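Long-range contacts in Ctr9 protein (Myceliophthora thermophila, PDB 6AF0), which probably binds the RNA polymerase II complex, this chain being the long, mostly helical TPR-bearing part of a larger protein: residues N259-H264 with F303-N308; S453-V458 with L477-L482; L698-A703 with A719-A724. All blocks are in the same frame, centred on the assembly; numbering follows the deposited sequence.

How the contacts relate
Followed from the N terminus, the chain makes these three contacts strictly in series: each closes before the next opens, so none nests in or crosses another. Contact 1 brings two inter-helix turns together across 38 mostly helical residues. Contact 2 closes a shorter loop of 18 residues, joining helices 445-463 and 473-484, and contact 3 one of 15, joining helices 689-704 and 712-734. Contact 2 lies near the middle of the chain, its centre about 51 Å from that of contact 1 and 46 Å from that of contact 3, while contacts 1 and 3 lie on opposite sides. They illustrate how an extended helical-repeat protein is held together by local pairings repeated along its length.

Contact 1. Residues N259-H264 with F303-N308; sequences NPDSKH and FKLDKN
The backbones of N259-H264 and F303-N308 come closest at K263 and L305, whose CA atoms are 6.0 Å apart, where a turn leading into helix 263-279 meets the C-terminal end of helix 285-305. A type I beta turn from N259 to S262, closed by S262 N bonding to N259 O, precedes K263, whose CB points toward the second segment. L305 has the largest share of the contact. Its two methyls divide the work: CD1 lies 3.5 Å from D261 O and also reaches K263 CA, while CD2 approaches OD1 of the D261 side chain at 3.7 Å. The D261 and L305 side chains cross at about a right angle. Behind the methyls, K263 CB and L305 CB meet at 4.0 Å.

Beyond the leucine, K263 runs extended past D306, its CD at 3.8 Å from D306 CB. CG of K263 lies between its backbone N and carbonyl carbon (chi1 69°), which starts the chain off toward D306; its NZ then makes a long salt bridge of 3.9 Å with D306 OD2. The other carboxylate oxygen, OD1, takes a weak hydrogen bond from N308 N, in the pattern of an Asx turn, and this bond probably helps to steady the group that faces the lysine. K263 O is tied to S302 OG, and K263 also packs on L309. The result is a surface contact between two inter-helix turns lying side by side, as expected in a TPR-type helical solenoid.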
loop_
_atom_site.group_PDB
_atom_site.type_symbol
_atom_site.label_atom_id
_atom_site.label_comp_id
_atom_site.label_asym_id
_atom_site.label_seq_id
_atom_site.Cartn_x
_atom_site.Cartn_y
_atom_site.Cartn_z
ATOM N N ASN A 259 46.761 -5.834 -23.604
ATOM C CA ASN A 259 47.311 -4.801 -22.736
ATOM C C ASN A 259 46.745 -4.869 -21.326
ATOM O O ASN A 259 45.656 -4.321 -21.058
ATOM C CB ASN A 259 47.062 -3.417 -23.301
ATOM C CG ASN A 259 47.654 -2.345 -22.418
ATOM O OD1 ASN A 259 48.393 -2.647 -21.468
ATOM N ND2 ASN A 259 47.309 -1.096 -22.691
ATOM N N PRO A 260 47.485 -5.535 -20.409
ATOM C CA PRO A 260 46.972 -5.725 -19.044
ATOM C C PRO A 260 46.907 -4.413 -18.284
ATOM O O PRO A 260 46.081 -4.268 -17.401
ATOM C CB PRO A 260 47.957 -6.721 -18.414
ATOM C CG PRO A 260 48.582 -7.412 -19.567
ATOM C CD PRO A 260 48.684 -6.353 -20.647
ATOM N N ASP A 261 47.715 -3.443 -18.683
ATOM C CA ASP A 261 47.623 -2.106 -18.129
ATOM C C ASP A 261 46.661 -1.163 -18.877
ATOM O O ASP A 261 46.832 0.052 -18.820
ATOM C CB ASP A 261 49.016 -1.503 -18.036
ATOM C CG ASP A 261 49.917 -2.294 -17.099
ATOM O OD1 ASP A 261 49.474 -2.561 -15.965
ATOM O OD2 ASP A 261 51.053 -2.664 -17.495
ATOM N N SER A 262 45.638 -1.708 -19.535
ATOM C CA SER A 262 44.570 -0.887 -20.082
ATOM C C SER A 262 43.627 -0.498 -18.948
ATOM O O SER A 262 42.839 -1.309 -18.452
ATOM C CB SER A 262 43.823 -1.642 -21.173
ATOM O OG SER A 262 42.783 -0.850 -21.718
ATOM N N LYS A 263 43.723 0.757 -18.539
ATOM C CA LYS A 263 42.941 1.282 -17.423
ATOM C C LYS A 263 41.406 1.256 -17.586
ATOM O O LYS A 263 40.692 1.295 -16.585
ATOM C CB LYS A 263 43.386 2.703 -17.108
ATOM C CG LYS A 263 43.032 3.720 -18.170
ATOM C CD LYS A 263 43.534 5.103 -17.782
ATOM C CE LYS A 263 43.312 6.108 -18.918
ATOM N NZ LYS A 263 44.106 7.360 -18.759
ATOM N N HIS A 264 40.900 1.212 -18.819
ATOM C CA HIS A 264 39.452 1.129 -19.055
ATOM C C HIS A 264 38.944 -0.328 -19.114
ATOM O O HIS A 264 37.888 -0.647 -18.576
ATOM C CB HIS A 264 39.068 1.887 -20.323
ATOM C CG HIS A 264 39.171 3.376 -20.201
ATOM N ND1 HIS A 264 40.362 4.046 -20.333
ATOM C CD2 HIS A 264 38.234 4.328 -19.965
ATOM C CE1 HIS A 264 40.159 5.346 -20.184
ATOM N NE2 HIS A 264 38.876 5.547 -19.962
ATOM N N PHE A 303 42.719 1.555 -10.890
ATOM C CA PHE A 303 42.907 2.768 -10.084
ATOM C C PHE A 303 44.363 3.148 -9.851
ATOM O O PHE A 303 44.682 4.339 -9.797
ATOM C CB PHE A 303 42.251 2.611 -8.715
ATOM C CG PHE A 303 42.262 3.877 -7.912
ATOM C CD1 PHE A 303 43.075 4.008 -6.795
ATOM C CD2 PHE A 303 41.482 4.958 -8.311
ATOM C CE1 PHE A 303 43.088 5.188 -6.083
ATOM C CE2 PHE A 303 41.488 6.140 -7.598
ATOM C CZ PHE A 303 42.294 6.257 -6.484
ATOM N N LYS A 304 45.216 2.142 -9.665
ATOM C CA LYS A 304 46.665 2.332 -9.672
ATOM C C LYS A 304 47.192 2.985 -10.965
ATOM O O LYS A 304 48.135 3.754 -10.924
ATOM C CB LYS A 304 47.371 0.997 -9.477
ATOM C CG LYS A 304 47.090 0.367 -8.138
ATOM C CD LYS A 304 47.990 -0.831 -7.889
ATOM C CE LYS A 304 48.344 -0.946 -6.410
ATOM N NZ LYS A 304 47.148 -1.126 -5.532
ATOM N N LEU A 305 46.583 2.660 -12.101
ATOM C CA LEU A 305 46.994 3.211 -13.391
ATOM C C LEU A 305 46.565 4.655 -13.555
ATOM O O LEU A 305 47.332 5.461 -14.086
ATOM C CB LEU A 305 46.433 2.368 -14.528
ATOM C CG LEU A 305 46.775 0.872 -14.474
ATOM C CD1 LEU A 305 45.901 0.040 -15.411
ATOM C CD2 LEU A 305 48.242 0.676 -14.794
ATOM N N ASP A 306 45.346 4.976 -13.113
ATOM C CA ASP A 306 44.850 6.360 -13.104
ATOM C C ASP A 306 43.970 6.623 -11.896
ATOM O O ASP A 306 42.869 6.101 -11.793
ATOM C CB ASP A 306 44.060 6.669 -14.369
ATOM C CG ASP A 306 43.776 8.159 -14.535
ATOM O OD1 ASP A 306 44.495 8.973 -13.926
ATOM O OD2 ASP A 306 42.859 8.534 -15.303
ATOM N N LYS A 307 44.470 7.451 -10.987
ATOM C CA LYS A 307 43.730 7.868 -9.794
ATOM C C LYS A 307 42.624 8.880 -10.098
ATOM O O LYS A 307 41.732 9.099 -9.288
ATOM C CB LYS A 307 44.700 8.462 -8.777
ATOM C CG LYS A 307 45.622 7.438 -8.118
ATOM C CD LYS A 307 46.648 8.146 -7.247
ATOM C CE LYS A 307 47.283 7.213 -6.232
ATOM N NZ LYS A 307 48.164 7.984 -5.310
ATOM N N ASN A 308 42.690 9.476 -11.280
ATOM C CA ASN A 308 41.761 10.521 -11.709
ATOM C C ASN A 308 40.694 10.061 -12.682
ATOM O O ASN A 308 40.034 10.910 -13.290
ATOM C CB ASN A 308 42.556 11.619 -12.406
ATOM C CG ASN A 308 43.688 12.129 -11.558
ATOM O OD1 ASN A 308 43.957 11.609 -10.461
ATOM N ND2 ASN A 308 44.346 13.176 -12.041
#

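Contact 2. Residues S453-V458 with L477-L482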
loop_
_atom_site.group_PDB
_atom_site.type_symbol
_atom_site.label_atom_id
_atom_site.label_comp_id
_atom_site.label_asym_id
_atom_site.label_seq_id
_atom_site.Cartn_x
_atom_site.Cartn_y
_atom_site.Cartn_z
ATOM N N SER A 453 -4.588 -0.184 -0.141
ATOM C CA SER A 453 -4.199 -0.517 -1.524
ATOM C C SER A 453 -2.689 -0.645 -1.734
ATOM O O SER A 453 -2.227 -1.558 -2.427
ATOM C CB SER A 453 -4.717 0.544 -2.482
ATOM O OG SER A 453 -4.552 1.831 -1.925
ATOM N N LEU A 454 -1.933 0.279 -1.148
ATOM C CA LEU A 454 -0.476 0.262 -1.248
ATOM C C LEU A 454 0.153 -0.967 -0.620
ATOM O O LEU A 454 1.021 -1.595 -1.215
ATOM C CB LEU A 454 0.136 1.523 -0.623
ATOM C CG LEU A 454 -0.037 2.815 -1.439
ATOM C CD1 LEU A 454 0.896 3.924 -0.970
ATOM C CD2 LEU A 454 0.176 2.566 -2.926
ATOM N N LEU A 455 -0.297 -1.319 0.571
ATOM C CA LEU A 455 0.259 -2.469 1.281
ATOM C C LEU A 455 -0.265 -3.822 0.736
ATOM O O LEU A 455 0.349 -4.857 0.954
ATOM C CB LEU A 455 -0.003 -2.305 2.780
ATOM C CG LEU A 455 0.447 -0.945 3.376
ATOM C CD1 LEU A 455 0.270 -0.841 4.872
ATOM C CD2 LEU A 455 1.893 -0.630 3.068
ATOM N N GLU A 456 -1.387 -3.806 0.026
ATOM C CA GLU A 456 -1.855 -4.987 -0.703
ATOM C C GLU A 456 -1.070 -5.173 -1.988
ATOM O O GLU A 456 -0.926 -6.303 -2.486
ATOM C CB GLU A 456 -3.346 -4.878 -1.047
ATOM C CG GLU A 456 -4.272 -5.347 0.061
ATOM C CD GLU A 456 -3.789 -6.631 0.724
ATOM O OE1 GLU A 456 -3.571 -6.619 1.949
ATOM O OE2 GLU A 456 -3.601 -7.647 0.023
ATOM N N GLY A 457 -0.614 -4.050 -2.543
ATOM C CA GLY A 457 0.330 -4.056 -3.655
ATOM C C GLY A 457 1.688 -4.576 -3.222
ATOM O O GLY A 457 2.383 -5.215 -4.005
ATOM N N VAL A 458 2.066 -4.284 -1.980
ATOM C CA VAL A 458 3.244 -4.866 -1.363
ATOM C C VAL A 458 3.064 -6.361 -1.131
ATOM O O VAL A 458 4.017 -7.122 -1.234
ATOM C CB VAL A 458 3.554 -4.186 -0.026
ATOM C CG1 VAL A 458 4.588 -4.966 0.770
ATOM C CG2 VAL A 458 4.038 -2.764 -0.256
ATOM N N LEU A 477 1.030 -5.873 10.479
ATOM C CA LEU A 477 0.396 -5.319 11.657
ATOM C C LEU A 477 -0.407 -4.067 11.362
ATOM O O LEU A 477 -1.518 -3.899 11.854
ATOM C CB LEU A 477 1.451 -4.972 12.695
ATOM C CG LEU A 477 2.285 -6.134 13.214
ATOM C CD1 LEU A 477 3.247 -5.599 14.271
ATOM C CD2 LEU A 477 1.397 -7.242 13.774
ATOM N N ASN A 478 0.184 -3.174 10.588
ATOM C CA ASN A 478 -0.492 -1.957 10.169
ATOM C C ASN A 478 -1.747 -2.316 9.381
ATOM O O ASN A 478 -2.860 -1.884 9.699
ATOM C CB ASN A 478 0.460 -1.086 9.327
ATOM C CG ASN A 478 1.482 -0.337 10.179
ATOM O OD1 ASN A 478 1.384 -0.283 11.415
ATOM N ND2 ASN A 478 2.448 0.271 9.520
ATOM N N LEU A 479 -1.546 -3.152 8.380
ATOM C CA LEU A 479 -2.608 -3.611 7.520
ATOM C C LEU A 479 -3.706 -4.313 8.309
ATOM O O LEU A 479 -4.864 -4.333 7.895
ATOM C CB LEU A 479 -2.018 -4.579 6.504
ATOM C CG LEU A 479 -2.788 -4.767 5.212
ATOM C CD1 LEU A 479 -2.823 -3.461 4.444
ATOM C CD2 LEU A 479 -2.111 -5.852 4.390
ATOM N N ALA A 480 -3.324 -4.927 9.423
ATOM C CA ALA A 480 -4.280 -5.587 10.304
ATOM C C ALA A 480 -5.135 -4.568 11.005
ATOM O O ALA A 480 -6.348 -4.724 11.089
ATOM C CB ALA A 480 -3.563 -6.443 11.328
ATOM N N ARG A 481 -4.490 -3.523 11.508
ATOM C CA ARG A 481 -5.203 -2.440 12.136
ATOM C C ARG A 481 -6.104 -1.694 11.129
ATOM O O ARG A 481 -7.206 -1.306 11.471
ATOM C CB ARG A 481 -4.236 -1.508 12.856
ATOM C CG ARG A 481 -4.949 -0.297 13.403
ATOM C CD ARG A 481 -4.209 0.433 14.507
ATOM N NE ARG A 481 -4.981 1.618 14.871
ATOM C CZ ARG A 481 -4.618 2.487 15.796
ATOM N NH1 ARG A 481 -3.487 2.296 16.455
ATOM N NH2 ARG A 481 -5.386 3.552 16.053
ATOM N N LEU A 482 -5.653 -1.510 9.889
ATOM C CA LEU A 482 -6.461 -0.794 8.881
ATOM C C LEU A 482 -7.745 -1.532 8.650
ATOM O O LEU A 482 -8.820 -0.952 8.658
ATOM C CB LEU A 482 -5.718 -0.626 7.547
ATOM C CG LEU A 482 -4.521 0.344 7.602
ATOM C CD1 LEU A 482 -3.693 0.322 6.320
ATOM C CD2 LEU A 482 -4.956 1.768 7.909
#
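L455 lays its CB against the CD1 methyl of L479, the two atoms 3.5 Å apart, and this leucine pair forms the heart of the contact. The two side chains run antiparallel alongside one another, each reaching toward the other helix, so the overlap is lengthwise: CD1 of L455 also comes within 4.1 Å of CD1 of L479. In L479 CG stands anti to the backbone N (chi1 -157°), which directs it toward the first helix, with CD1 on L455 and CD2 beside E456.

Farther out, CD1 of L455 reaches the flank of the second helix, grazing N478 CB at 4.5 Å and L482 CD1 at 4.4 Å. N478 thus takes part through its aliphatic carbon. At the other margin the E456 side chain bends at chi2 (-42°) and crosses L479 at about a right angle, bringing its carboxylate beside the CD2 methyl; the precise spacing there is doubtful. A weak, long ion pair with R459 gives this carboxylate a polar neighbour on its own helix.

No hydrogen bond joins the two segments; the contact is mainly leucine against leucine. The axes of the two segments pass 10.4 Å apart at closest approach, with N-to-C directions 137° apart, a strongly splayed antiparallel pair of consecutive helices, as in TPR-like helical repeats, that meets over a few side chains only. V475, earlier on helix 473-484, also packs on L455, and F433 of helix 418-435 packs on both N478 and L482. On another side of helix 473-484, L477 and A480 lie against helix 488-504, so that helix 473-484 is set between these two neighbours and helix 445-463.

Contact 3. Residues L698-A703 with A719-A724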
loop_
_atom_site.group_PDB
_atom_site.type_symbol
_atom_site.label_atom_id
_atom_site.label_comp_id
_atom_site.label_asym_id
_atom_site.label_seq_id
_atom_site.Cartn_x
_atom_site.Cartn_y
_atom_site.Cartn_z
ATOM N N LEU A 698 -39.169 4.544 23.404
ATOM C CA LEU A 698 -40.025 4.883 24.534
ATOM C C LEU A 698 -41.201 5.721 24.080
ATOM O O LEU A 698 -42.359 5.442 24.426
ATOM C CB LEU A 698 -39.253 5.641 25.607
ATOM C CG LEU A 698 -39.721 5.355 27.048
ATOM C CD1 LEU A 698 -38.720 5.918 28.038
ATOM C CD2 LEU A 698 -41.121 5.885 27.351
ATOM N N HIS A 699 -40.889 6.758 23.310
ATOM C CA HIS A 699 -41.915 7.600 22.709
ATOM C C HIS A 699 -42.910 6.686 22.023
ATOM O O HIS A 699 -44.081 6.630 22.407
ATOM C CB HIS A 699 -41.301 8.608 21.720
ATOM C CG HIS A 699 -40.819 9.872 22.369
ATOM N ND1 HIS A 699 -41.228 11.122 21.957
ATOM C CD2 HIS A 699 -39.988 10.077 23.420
ATOM C CE1 HIS A 699 -40.666 12.044 22.721
ATOM N NE2 HIS A 699 -39.905 11.435 23.614
ATOM N N LEU A 700 -42.398 5.920 21.064
ATOM C CA LEU A 700 -43.197 5.023 20.219
ATOM C C LEU A 700 -44.179 4.148 20.995
ATOM O O LEU A 700 -45.326 3.946 20.599
ATOM C CB LEU A 700 -42.251 4.128 19.423
ATOM C CG LEU A 700 -42.580 3.802 17.982
ATOM C CD1 LEU A 700 -42.970 5.031 17.183
ATOM C CD2 LEU A 700 -41.367 3.127 17.374
ATOM N N MET A 701 -43.705 3.605 22.098
ATOM C CA MET A 701 -44.538 2.727 22.902
ATOM C C MET A 701 -45.575 3.538 23.639
ATOM O O MET A 701 -46.744 3.179 23.633
ATOM C CB MET A 701 -43.705 1.886 23.876
ATOM C CG MET A 701 -43.384 0.510 23.314
ATOM S SD MET A 701 -42.347 -0.481 24.386
ATOM C CE MET A 701 -43.504 -0.941 25.686
ATOM N N ALA A 702 -45.148 4.643 24.244
ATOM C CA ALA A 702 -46.059 5.502 25.008
ATOM C C ALA A 702 -47.130 6.119 24.118
ATOM O O ALA A 702 -48.218 6.463 24.585
ATOM C CB ALA A 702 -45.282 6.593 25.720
ATOM N N ALA A 703 -46.824 6.230 22.829
ATOM C CA ALA A 703 -47.660 6.968 21.895
ATOM C C ALA A 703 -48.642 6.140 21.050
ATOM O O ALA A 703 -49.543 6.713 20.457
ATOM C CB ALA A 703 -46.779 7.832 21.002
ATOM N N ALA A 719 -47.957 14.141 16.887
ATOM C CA ALA A 719 -46.813 14.965 17.287
ATOM C C ALA A 719 -45.813 14.146 18.112
ATOM O O ALA A 719 -44.599 14.310 17.962
ATOM C CB ALA A 719 -47.281 16.179 18.081
ATOM N N ALA A 720 -46.328 13.288 18.998
ATOM C CA ALA A 720 -45.494 12.377 19.806
ATOM C C ALA A 720 -44.672 11.419 18.954
ATOM O O ALA A 720 -43.528 11.122 19.291
ATOM C CB ALA A 720 -46.340 11.583 20.792
ATOM N N TYR A 721 -45.260 10.920 17.871
ATOM C CA TYR A 721 -44.514 10.105 16.900
ATOM C C TYR A 721 -43.440 10.930 16.207
ATOM O O TYR A 721 -42.333 10.453 15.957
ATOM C CB TYR A 721 -45.436 9.499 15.840
ATOM C CG TYR A 721 -46.127 8.217 16.259
ATOM C CD1 TYR A 721 -46.679 8.073 17.536
ATOM C CD2 TYR A 721 -46.248 7.154 15.377
ATOM C CE1 TYR A 721 -47.317 6.901 17.913
ATOM C CE2 TYR A 721 -46.892 5.990 15.749
ATOM C CZ TYR A 721 -47.423 5.865 17.017
ATOM O OH TYR A 721 -48.056 4.706 17.397
ATOM N N ASN A 722 -43.776 12.172 15.889
ATOM C CA ASN A 722 -42.810 13.082 15.298
ATOM C C ASN A 722 -41.532 13.157 16.150
ATOM O O ASN A 722 -40.425 13.068 15.623
ATOM C CB ASN A 722 -43.424 14.474 15.133
ATOM C CG ASN A 722 -44.198 14.639 13.842
ATOM O OD1 ASN A 722 -44.299 15.750 13.341
ATOM N ND2 ASN A 722 -44.749 13.560 13.305
ATOM N N ARG A 723 -41.697 13.303 17.463
ATOM C CA ARG A 723 -40.557 13.358 18.385
ATOM C C ARG A 723 -39.738 12.083 18.384
ATOM O O ARG A 723 -38.514 12.139 18.416
ATOM C CB ARG A 723 -41.019 13.633 19.801
ATOM C CG ARG A 723 -41.535 15.033 19.973
ATOM C CD ARG A 723 -42.021 15.255 21.382
ATOM N NE ARG A 723 -42.582 16.590 21.516
ATOM C CZ ARG A 723 -43.287 16.998 22.559
ATOM N NH1 ARG A 723 -43.512 16.160 23.565
ATOM N NH2 ARG A 723 -43.765 18.239 22.588
ATOM N N ALA A 724 -40.420 10.940 18.372
ATOM C CA ALA A 724 -39.762 9.652 18.251
ATOM C C ALA A 724 -38.886 9.644 17.007
ATOM O O ALA A 724 -37.728 9.232 17.050
ATOM C CB ALA A 724 -40.785 8.527 18.180
#
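A703 and A720 touch methyl to methyl, CB to CB 3.8 Å, on the tight side of two consecutive, nearly antiparallel helices, as in TPR-like repeats; the segment axes are only 8.4 Å apart (162° between their directions). Small residues permit this approach: one turn on, A724 CB rests 3.6 Å from H699 CB. Y721 closes the buried flank. Although its CB points away, the ring turns back to the first helix with CG anti to the carbonyl carbon (chi1 -83°), and the A703 methyl meets its edge at CE1, 3.3 Å away. L700 CD1 lies over one face of the same ring and also reaches A724 CB at 4.2 Å. Shortening Y721 to an alanine would probably strip L700 and A703 of their aromatic surface and leave E751 without its hydrogen bond to the hydroxyl.

The solvent side buries less: R723 is exposed and gives only 27 Å² to the contact. There the H699 ring meets R723 through its CB, 3.3 Å from H699 ND1, and through CD, while the guanidinium leads away from the first helix, its plane turned 67° from the imidazole. A720 O lies at the ring edge, 3.5 Å from ND1. F727 meets the same ring edge-to-face. Helix 739-752 covers the buried side through I747 on L700 and D752 on Y721, while L698 leans on helix 673-684, placing the hairpin between its neighbours.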